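Local coordinates for nuclease-like protein (Chaetomium thermophilum, PDB 6GRB) that probably acts as a junction-resolving endonuclease, cutting four-way DNA junctions and 5'-flaps with the help of bound metal ions, at residues 7-18 with 167-177; 326-334 with 383-391. One frame throughout, in Å; residues are numbered along the deposited sequence.

Contact 1 belongs to the nuclease core: it pairs edge strand 14-17 with strand 168-173 of the mixed sheet. At its helical end, the Tyr7 side chain lies about 4 Å from that of Asp141, a metal ligand, and about 9 Å from a bound magnesium ion. Contact 2 lies farther out, about 25 Å from the centre of the chain, where helix 318-340 meets the Gen1 C-terminal domain, its nearest atom about 21 Å from DNA. The two do not touch: centres lie about 34 Å apart, nearest atoms about 14 Å. Strand 377-384 relates them: Asp375, just before it, binds Ser17 and His168 of contact 1, while its last residues, followed by helix 386-390, form part of contact 2.

Contact 1: 7-18 with 167-177; sequences YKEIGSGERISL and THVTLHDAKKI. With nucleotides of chain B.
Arg15 reaches across to Thr170 from strand 14-17, antiparallel to strand 168-173 at the edge of the core sheet. Beyond CB, its CG passes 4.1 Å from Thr170 OG1, and CD lies 3.8 Å from Val169 O, near His168 CB. Bends at chi2 (-77°) and chi3 (130°) fold the chain over the neighbouring strand and bring NE to Thr170 OG1, a 2.9 Å hydrogen bond with an N-H...O angle of 146°. The guanidinium around CZ has His168 O over one face; NH2, less surely placed, forms a salt bridge with Asp155 of strand 151-157 and NH1 bonds Ser157, so a long side chain with several N-H donors suits a place spanning three strands. Backbone bonds such as Glu14 N to Leu171 O (2.9 Å) hold the pairing. On the sheet face opposite Arg15, Ile16 CG2 packs 4.0 Å from Val169 CG2, and Leu21 of helix 18-29 lies against both. Gly13, with positive phi and no side chain, lays its CA over the face of His172, modelled in two conformers (CH-pi, 3.6 Å to the centroid). Ile10 CG2 touches Ile177 CG2 at 3.6 Å, joining the two short helices, while the Tyr7 ring edge faces a phosphate of DA3 of chain B at a doubtful spacing. Polar bonding on one face and apolar packing on the other fix the edge strand, and the helix leading into it holds Tyr7 near Asp141.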
loop_
_atom_site.group_PDB
_atom_site.type_symbol
_atom_site.label_atom_id
_atom_site.label_comp_id
_atom_site.label_asym_id
_atom_site.label_seq_id
_atom_site.Cartn_x
_atom_site.Cartn_y
_atom_site.Cartn_z
ATOM N N TYR A 7 -4.742 13.060 -12.755
ATOM C CA TYR A 7 -3.613 13.670 -12.060
ATOM C C TYR A 7 -3.325 15.064 -12.589
ATOM O O TYR A 7 -2.818 15.914 -11.847
ATOM C CB TYR A 7 -2.377 12.771 -12.168
ATOM C CG TYR A 7 -2.637 11.372 -11.658
ATOM C CD1 TYR A 7 -3.222 11.163 -10.401
ATOM C CD2 TYR A 7 -2.336 10.268 -12.433
ATOM C CE1 TYR A 7 -3.489 9.894 -9.933
ATOM C CE2 TYR A 7 -2.601 8.995 -11.981
ATOM C CZ TYR A 7 -3.181 8.807 -10.731
ATOM O OH TYR A 7 -3.437 7.529 -10.288
ATOM N N LYS A 8 -3.646 15.322 -13.861
ATOM C CA LYS A 8 -3.608 16.691 -14.351
ATOM C C LYS A 8 -4.515 17.586 -13.519
ATOM O O LYS A 8 -4.264 18.787 -13.407
ATOM C CB LYS A 8 -4.001 16.741 -15.829
ATOM C CG LYS A 8 -2.831 16.669 -16.825
ATOM C CD LYS A 8 -2.398 15.214 -17.142
ATOM C CE LYS A 8 -1.239 15.172 -18.187
ATOM N NZ LYS A 8 -0.697 13.780 -18.473
ATOM N N GLU A 9 -5.545 17.021 -12.893
ATOM C CA GLU A 9 -6.467 17.811 -12.076
ATOM C C GLU A 9 -6.049 17.857 -10.608
ATOM O O GLU A 9 -5.935 18.940 -10.026
ATOM C CB GLU A 9 -7.894 17.258 -12.212
ATOM C CG GLU A 9 -8.389 17.223 -13.654
ATOM C CD GLU A 9 -8.207 18.558 -14.364
ATOM O OE1 GLU A 9 -8.496 19.615 -13.750
ATOM O OE2 GLU A 9 -7.768 18.550 -15.537
ATOM N N ILE A 10 -5.840 16.695 -9.980
ATOM C CA ILE A 10 -5.579 16.705 -8.543
ATOM C C ILE A 10 -4.097 16.816 -8.209
ATOM O O ILE A 10 -3.755 17.083 -7.045
ATOM C CB ILE A 10 -6.200 15.475 -7.858
ATOM C CG1 ILE A 10 -5.463 14.209 -8.253
ATOM C CG2 ILE A 10 -7.643 15.342 -8.253
ATOM C CD1 ILE A 10 -6.092 12.994 -7.682
ATOM N N GLY A 11 -3.219 16.705 -9.194
ATOM C CA GLY A 11 -1.796 16.604 -8.966
ATOM C C GLY A 11 -1.318 15.164 -9.091
ATOM O O GLY A 11 -2.080 14.203 -8.957
ATOM N N SER A 12 -0.027 15.014 -9.364
ATOM C CA SER A 12 0.534 13.676 -9.456
ATOM C C SER A 12 0.824 13.050 -8.093
ATOM O O SER A 12 1.062 11.840 -8.035
ATOM C CB SER A 12 1.802 13.708 -10.293
ATOM O OG SER A 12 2.596 14.798 -9.866
ATOM N N GLY A 13 0.773 13.816 -7.006
ATOM C CA GLY A 13 0.950 13.283 -5.670
ATOM C C GLY A 13 2.360 13.495 -5.152
ATOM O O GLY A 13 3.273 13.908 -5.873
ATOM N N GLU A 14 2.540 13.214 -3.860
ATOM C CA GLU A 14 3.832 13.393 -3.203
ATOM C C GLU A 14 4.632 12.098 -3.201
ATOM O O GLU A 14 4.165 11.072 -2.689
ATOM C CB GLU A 14 3.675 13.874 -1.766
ATOM C CG GLU A 14 5.036 14.076 -1.163
ATOM C CD GLU A 14 4.996 14.523 0.280
ATOM O OE1 GLU A 14 4.022 14.167 1.000
ATOM O OE2 GLU A 14 5.960 15.241 0.677
ATOM N N ARG A 15 5.847 12.154 -3.739
ATOM C CA ARG A 15 6.736 11.003 -3.725
ATOM C C ARG A 15 7.328 11.017 -2.322
ATOM O O ARG A 15 7.749 12.068 -1.841
ATOM C CB ARG A 15 7.837 11.153 -4.772
ATOM C CG ARG A 15 7.648 10.276 -6.000
ATOM C CD ARG A 15 8.030 8.833 -5.711
ATOM N NE ARG A 15 6.994 7.898 -6.141
ATOM C CZ ARG A 15 7.236 6.759 -6.782
ATOM N NH1 ARG A 15 8.482 6.410 -7.073
ATOM N NH2 ARG A 15 6.231 5.969 -7.135
ATOM N N ILE A 16 7.364 9.867 -1.657
ATOM C CA ILE A 16 7.862 9.836 -0.289
ATOM C C ILE A 16 8.392 8.444 0.024
ATOM O O ILE A 16 7.819 7.435 -0.389
ATOM C CB ILE A 16 6.771 10.266 0.706
ATOM C CG1 ILE A 16 7.351 10.386 2.111
ATOM C CG2 ILE A 16 5.590 9.292 0.685
ATOM C CD1 ILE A 16 6.302 10.752 3.127
ATOM N N SER A 17 9.512 8.405 0.741
ATOM C CA SER A 17 10.114 7.156 1.183
ATOM C C SER A 17 9.154 6.362 2.075
ATOM O O SER A 17 8.745 6.842 3.136
ATOM C CB SER A 17 11.406 7.486 1.929
ATOM O OG SER A 17 11.789 6.467 2.824
ATOM N N LEU A 18 8.817 5.140 1.657
ATOM C CA LEU A 18 7.965 4.275 2.476
ATOM C C LEU A 18 8.533 4.090 3.883
ATOM O O LEU A 18 7.791 4.034 4.873
ATOM C CB LEU A 18 7.800 2.919 1.792
ATOM C CG LEU A 18 6.754 1.952 2.335
ATOM C CD1 LEU A 18 5.444 2.686 2.634
ATOM C CD2 LEU A 18 6.520 0.831 1.327
ATOM N N THR A 167 11.915 1.944 -3.089
ATOM C CA THR A 167 11.928 2.612 -1.805
ATOM C C THR A 167 10.785 3.592 -1.611
ATOM O O THR A 167 10.555 4.020 -0.465
ATOM C CB THR A 167 13.245 3.374 -1.593
ATOM O OG1 THR A 167 13.385 4.377 -2.605
ATOM C CG2 THR A 167 14.409 2.434 -1.640
ATOM N N HIS A 168 10.075 3.967 -2.684
ATOM C CA HIS A 168 9.184 5.119 -2.640
ATOM C C HIS A 168 7.798 4.768 -3.144
ATOM O O HIS A 168 7.617 3.841 -3.932
ATOM C CB HIS A 168 9.748 6.304 -3.446
ATOM C CG HIS A 168 10.808 7.062 -2.715
ATOM N ND1 HIS A 168 12.028 6.506 -2.394
ATOM C CD2 HIS A 168 10.816 8.313 -2.202
ATOM C CE1 HIS A 168 12.747 7.391 -1.726
ATOM N NE2 HIS A 168 12.044 8.500 -1.608
ATOM N N VAL A 169 6.820 5.513 -2.634
ATOM C CA VAL A 169 5.433 5.472 -3.081
ATOM C C VAL A 169 5.004 6.899 -3.386
ATOM O O VAL A 169 5.634 7.871 -2.964
ATOM C CB VAL A 169 4.464 4.858 -2.041
ATOM C CG1 VAL A 169 4.835 3.403 -1.722
ATOM C CG2 VAL A 169 4.446 5.719 -0.776
ATOM N N THR A 170 3.882 7.004 -4.091
ATOM C CA THR A 170 3.256 8.281 -4.418
ATOM C C THR A 170 2.014 8.459 -3.542
ATOM O O THR A 170 1.062 7.668 -3.636
ATOM C CB THR A 170 2.912 8.335 -5.913
ATOM O OG1 THR A 170 4.121 8.254 -6.683
ATOM C CG2 THR A 170 2.205 9.622 -6.248
ATOM N N LEU A 171 2.042 9.475 -2.668
ATOM C CA LEU A 171 1.000 9.683 -1.663
ATOM C C LEU A 171 -0.013 10.683 -2.181
ATOM O O LEU A 171 0.359 11.756 -2.663
ATOM C CB LEU A 171 1.562 10.199 -0.330
ATOM C CG LEU A 171 0.568 10.453 0.840
ATOM C CD1 LEU A 171 1.299 10.311 2.166
ATOM C CD2 LEU A 171 -0.154 11.796 0.827
ATOM N N HIS A 172 -1.280 10.342 -2.055
ATOM C CA HIS A 172 -2.371 11.258 -2.332
ATOM C C HIS A 172 -3.231 11.396 -1.084
ATOM O O HIS A 172 -3.489 10.413 -0.378
ATOM C CB HIS A 172 -3.210 10.784 -3.510
ATOM C CG HIS A 172 -2.587 11.060 -4.841
ATOM N ND1 HIS A 172 -2.734 12.265 -5.492
ATOM C CD2 HIS A 172 -1.822 10.287 -5.646
ATOM C CE1 HIS A 172 -2.087 12.221 -6.643
ATOM N NE2 HIS A 172 -1.520 11.034 -6.758
ATOM N N ASP A 173 -3.663 12.622 -0.819
ATOM C CA ASP A 173 -4.400 12.966 0.386
ATOM C C ASP A 173 -5.737 13.548 -0.045
ATOM O O ASP A 173 -5.781 14.620 -0.658
ATOM C CB ASP A 173 -3.589 13.961 1.227
ATOM C CG ASP A 173 -4.120 14.121 2.650
ATOM O OD1 ASP A 173 -3.340 13.890 3.590
ATOM O OD2 ASP A 173 -5.296 14.494 2.833
ATOM N N ALA A 174 -6.821 12.836 0.275
ATOM C CA ALA A 174 -8.164 13.327 -0.024
ATOM C C ALA A 174 -8.443 14.681 0.624
ATOM O O ALA A 174 -9.177 15.501 0.061
ATOM C CB ALA A 174 -9.197 12.302 0.425
ATOM N N LYS A 175 -7.862 14.941 1.797
ATOM C CA LYS A 175 -8.147 16.195 2.485
ATOM C C LYS A 175 -7.501 17.370 1.766
ATOM O O LYS A 175 -8.092 18.460 1.698
ATOM C CB LYS A 175 -7.680 16.128 3.941
ATOM C CG LYS A 175 -8.243 17.246 4.827
ATOM C CD LYS A 175 -7.291 17.634 5.984
ATOM C CE LYS A 175 -7.240 16.582 7.128
ATOM N NZ LYS A 175 -6.616 17.136 8.399
ATOM N N LYS A 176 -6.295 17.174 1.207
ATOM C CA LYS A 176 -5.639 18.263 0.485
ATOM C C LYS A 176 -6.193 18.409 -0.929
ATOM O O LYS A 176 -6.371 19.535 -1.412
ATOM C CB LYS A 176 -4.124 18.044 0.454
ATOM C CG LYS A 176 -3.600 17.484 1.756
ATOM C CD LYS A 176 -2.109 17.702 2.003
ATOM C CE LYS A 176 -1.681 16.825 3.201
ATOM N NZ LYS A 176 -0.279 17.025 3.707
ATOM N N ILE A 177 -6.461 17.284 -1.607
ATOM C CA ILE A 177 -7.035 17.338 -2.952
ATOM C C ILE A 177 -8.310 18.165 -2.940
ATOM O O ILE A 177 -8.449 19.140 -3.692
ATOM C CB ILE A 177 -7.291 15.919 -3.498
ATOM C CG1 ILE A 177 -5.969 15.223 -3.784
ATOM C CG2 ILE A 177 -8.125 15.979 -4.765
ATOM C CD1 ILE A 177 -6.096 13.749 -4.124
ATOM P P DA B 3 -3.641 5.372 -12.923
ATOM O OP1 DA B 3 -3.069 5.722 -11.603
ATOM O OP2 DA B 3 -5.013 5.853 -13.258
ATOM O "O5'" DA B 3 -2.619 5.857 -14.073
ATOM C "C5'" DA B 3 -1.242 5.533 -13.967
ATOM C "C4'" DA B 3 -0.429 6.222 -15.045
ATOM O "O4'" DA B 3 -0.293 5.342 -16.197
ATOM C "C3'" DA B 3 -0.988 7.556 -15.553
ATOM O "O3'" DA B 3 0.043 8.554 -15.483
ATOM C "C2'" DA B 3 -1.420 7.259 -17.001
ATOM C "C1'" DA B 3 -0.558 6.058 -17.390
ATOM N N9 DA B 3 -1.214 5.147 -18.332
ATOM C C8 DA B 3 -2.528 4.765 -18.327
ATOM N N7 DA B 3 -2.840 3.930 -19.286
ATOM C C5 DA B 3 -1.644 3.742 -19.970
ATOM C C6 DA B 3 -1.299 2.963 -21.098
ATOM N N6 DA B 3 -2.172 2.195 -21.761
ATOM N N1 DA B 3 -0.017 3.003 -21.514
ATOM C C2 DA B 3 0.852 3.775 -20.855
ATOM N N3 DA B 3 0.650 4.547 -19.790
ATOM C C4 DA B 3 -0.630 4.483 -19.391
#

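Contact 2: 326-334 with 383-391; sequences IKVLAPGLL and SFIPAELVG
Ala330 and Pro386 mark the nearest backbone approach, their CA atoms 5.3 Å apart, where segment 326-334 of a long helix meets the short helix 386-390. The two axes pass at 8.8 Å and 62°. Pro331 lacks an N-H, and the long helix kinks there, with neither its N nor that of Gly332 bonded to the preceding turn. Small Ala330 fits the closest point: its CB rests against the Pro386 ring and, at 3.8 Å, against Val390 CG2. One turn earlier Ile326 sends CG2, anti to its backbone N, onto Pro386 CB at 3.6 Å. At the next turn of the long helix, Leu389 lies between Leu333 and Leu334, its CD2 3.2 Å from Leu333 CB and equally close to Ala330 O, its CD1 3.7 Å from Leu334 CB. A chi2 of 147° for Leu389, off a staggered value, agrees with a tight fit. Phe384, ending its strand, swings its ring toward the long helix with chi1 at 58°; CD1 meets Leu334 CD2 at 3.8 Å, CE2 approaches Ala330 CB and CZ approaches Pro331, so one broad flat ring spans three residues. Ile303 of helix 303-313 adds to the apolar cluster beside Leu333 and Val390. No hydrogen bond crosses between the segments, so shape and the burial of hydrocarbon join the C-terminal domain, probably chromodomain-like as in human GEN1, to helix 318-340, which also packs on helix 55-70 of the nuclease core.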
loop_
_atom_site.group_PDB
_atom_site.type_symbol
_atom_site.label_atom_id
_atom_site.label_comp_id
_atom_site.label_asym_id
_atom_site.label_seq_id
_atom_site.Cartn_x
_atom_site.Cartn_y
_atom_site.Cartn_z
ATOM N N ILE A 326 18.875 -17.494 4.267
ATOM C CA ILE A 326 19.418 -16.825 5.452
ATOM C C ILE A 326 19.865 -15.410 5.121
ATOM O O ILE A 326 19.537 -14.461 5.832
ATOM C CB ILE A 326 20.582 -17.647 6.036
ATOM C CG1 ILE A 326 20.083 -18.965 6.618
ATOM C CG2 ILE A 326 21.314 -16.862 7.088
ATOM C CD1 ILE A 326 21.160 -20.048 6.624
ATOM N N LYS A 327 20.654 -15.254 4.051
ATOM C CA LYS A 327 21.164 -13.931 3.688
ATOM C C LYS A 327 20.024 -12.950 3.441
ATOM O O LYS A 327 20.070 -11.802 3.899
ATOM C CB LYS A 327 22.069 -14.024 2.456
ATOM N N VAL A 328 18.979 -13.398 2.741
ATOM C CA VAL A 328 17.888 -12.521 2.326
ATOM C C VAL A 328 16.931 -12.242 3.476
ATOM O O VAL A 328 16.426 -11.124 3.623
ATOM C CB VAL A 328 17.166 -13.147 1.124
ATOM C CG1 VAL A 328 15.917 -12.334 0.770
ATOM C CG2 VAL A 328 18.119 -13.242 -0.050
ATOM N N LEU A 329 16.676 -13.233 4.323
ATOM C CA LEU A 329 15.680 -13.060 5.373
ATOM C C LEU A 329 16.234 -12.365 6.606
ATOM O O LEU A 329 15.462 -11.775 7.364
ATOM C CB LEU A 329 15.104 -14.425 5.770
ATOM C CG LEU A 329 13.816 -14.412 6.592
ATOM C CD1 LEU A 329 12.737 -13.739 5.779
ATOM C CD2 LEU A 329 13.399 -15.826 6.997
ATOM N N ALA A 330 17.545 -12.432 6.846
ATOM C CA ALA A 330 18.068 -12.071 8.163
ATOM C C ALA A 330 17.815 -10.614 8.551
ATOM O O ALA A 330 17.344 -10.375 9.679
ATOM C CB ALA A 330 19.560 -12.419 8.242
ATOM N N PRO A 331 18.108 -9.607 7.712
ATOM C CA PRO A 331 17.806 -8.227 8.130
ATOM C C PRO A 331 16.339 -8.014 8.471
ATOM O O PRO A 331 16.023 -7.246 9.395
ATOM C CB PRO A 331 18.237 -7.385 6.918
ATOM C CG PRO A 331 19.161 -8.239 6.151
ATOM C CD PRO A 331 18.689 -9.649 6.356
ATOM N N GLY A 332 15.433 -8.704 7.763
ATOM C CA GLY A 332 14.011 -8.542 8.026
ATOM C C GLY A 332 13.594 -9.052 9.393
ATOM O O GLY A 332 12.885 -8.363 10.129
ATOM N N LEU A 333 13.994 -10.283 9.741
ATOM C CA LEU A 333 13.712 -10.794 11.084
ATOM C C LEU A 333 14.309 -9.910 12.168
ATOM O O LEU A 333 13.752 -9.821 13.271
ATOM C CB LEU A 333 14.264 -12.203 11.263
ATOM C CG LEU A 333 13.573 -13.407 10.655
ATOM C CD1 LEU A 333 14.472 -14.621 10.897
ATOM C CD2 LEU A 333 12.196 -13.599 11.251
ATOM N N LEU A 334 15.465 -9.295 11.904
ATOM C CA LEU A 334 16.036 -8.357 12.869
ATOM C C LEU A 334 15.035 -7.256 13.199
ATOM O O LEU A 334 14.805 -6.943 14.377
ATOM C CB LEU A 334 17.345 -7.771 12.320
ATOM C CG LEU A 334 18.192 -6.699 13.032
ATOM C CD1 LEU A 334 18.701 -7.267 14.356
ATOM C CD2 LEU A 334 19.370 -6.179 12.212
ATOM N N SER A 383 25.404 -4.729 13.257
ATOM C CA SER A 383 26.004 -6.030 13.009
ATOM C C SER A 383 25.157 -7.099 13.641
ATOM O O SER A 383 24.512 -6.858 14.626
ATOM C CB SER A 383 27.423 -6.117 13.567
ATOM O OG SER A 383 27.455 -6.001 14.967
ATOM N N PHE A 384 25.221 -8.296 13.085
ATOM C CA PHE A 384 24.410 -9.440 13.490
ATOM C C PHE A 384 24.952 -10.682 12.786
ATOM O O PHE A 384 25.700 -10.585 11.805
ATOM C CB PHE A 384 22.926 -9.229 13.153
ATOM C CG PHE A 384 22.663 -8.978 11.690
ATOM C CD1 PHE A 384 22.746 -7.701 11.165
ATOM C CD2 PHE A 384 22.331 -10.019 10.838
ATOM C CE1 PHE A 384 22.508 -7.466 9.819
ATOM C CE2 PHE A 384 22.093 -9.786 9.492
ATOM C CZ PHE A 384 22.182 -8.501 8.989
ATOM N N ILE A 385 24.565 -11.853 13.290
ATOM C CA ILE A 385 24.996 -13.123 12.720
ATOM C C ILE A 385 23.804 -13.714 11.958
ATOM O O ILE A 385 22.861 -14.201 12.601
ATOM C CB ILE A 385 25.512 -14.097 13.790
ATOM C CG1 ILE A 385 26.567 -13.428 14.689
ATOM C CG2 ILE A 385 26.079 -15.364 13.125
ATOM C CD1 ILE A 385 27.965 -13.353 14.087
ATOM N N PRO A 386 23.809 -13.685 10.621
ATOM C CA PRO A 386 22.609 -14.127 9.874
ATOM C C PRO A 386 22.084 -15.503 10.263
ATOM O O PRO A 386 20.890 -15.642 10.547
ATOM C CB PRO A 386 23.092 -14.076 8.418
ATOM C CG PRO A 386 24.105 -12.990 8.402
ATOM C CD PRO A 386 24.820 -13.074 9.738
ATOM N N ALA A 387 22.945 -16.525 10.295
ATOM C CA ALA A 387 22.498 -17.871 10.654
ATOM C C ALA A 387 22.063 -17.958 12.113
ATOM O O ALA A 387 21.158 -18.733 12.443
ATOM C CB ALA A 387 23.605 -18.891 10.371
ATOM N N GLU A 388 22.686 -17.179 12.997
ATOM C CA GLU A 388 22.240 -17.146 14.386
ATOM C C GLU A 388 20.857 -16.514 14.499
ATOM O O GLU A 388 20.004 -16.997 15.253
ATOM C CB GLU A 388 23.276 -16.402 15.242
ATOM C CG GLU A 388 22.874 -16.104 16.682
ATOM C CD GLU A 388 24.045 -15.566 17.522
ATOM O OE1 GLU A 388 25.153 -16.145 17.451
ATOM O OE2 GLU A 388 23.862 -14.567 18.253
ATOM N N LEU A 389 20.604 -15.459 13.724
ATOM C CA LEU A 389 19.327 -14.756 13.799
ATOM C C LEU A 389 18.188 -15.559 13.169
ATOM O O LEU A 389 17.043 -15.470 13.625
ATOM C CB LEU A 389 19.470 -13.395 13.117
ATOM C CG LEU A 389 18.333 -12.377 13.213
ATOM C CD1 LEU A 389 18.893 -10.978 13.237
ATOM C CD2 LEU A 389 17.381 -12.556 12.032
ATOM N N VAL A 390 18.479 -16.337 12.123
ATOM C CA VAL A 390 17.431 -17.002 11.351
ATOM C C VAL A 390 17.028 -18.328 11.995
ATOM O O VAL A 390 15.847 -18.692 11.991
ATOM C CB VAL A 390 17.887 -17.178 9.887
ATOM C CG1 VAL A 390 16.879 -17.995 9.080
ATOM C CG2 VAL A 390 18.079 -15.821 9.230
ATOM N N GLY A 391 17.983 -19.071 12.561
ATOM C CA GLY A 391 17.665 -20.294 13.262
ATOM C C GLY A 391 17.832 -21.560 12.451
ATOM O O GLY A 391 17.778 -22.656 13.029
#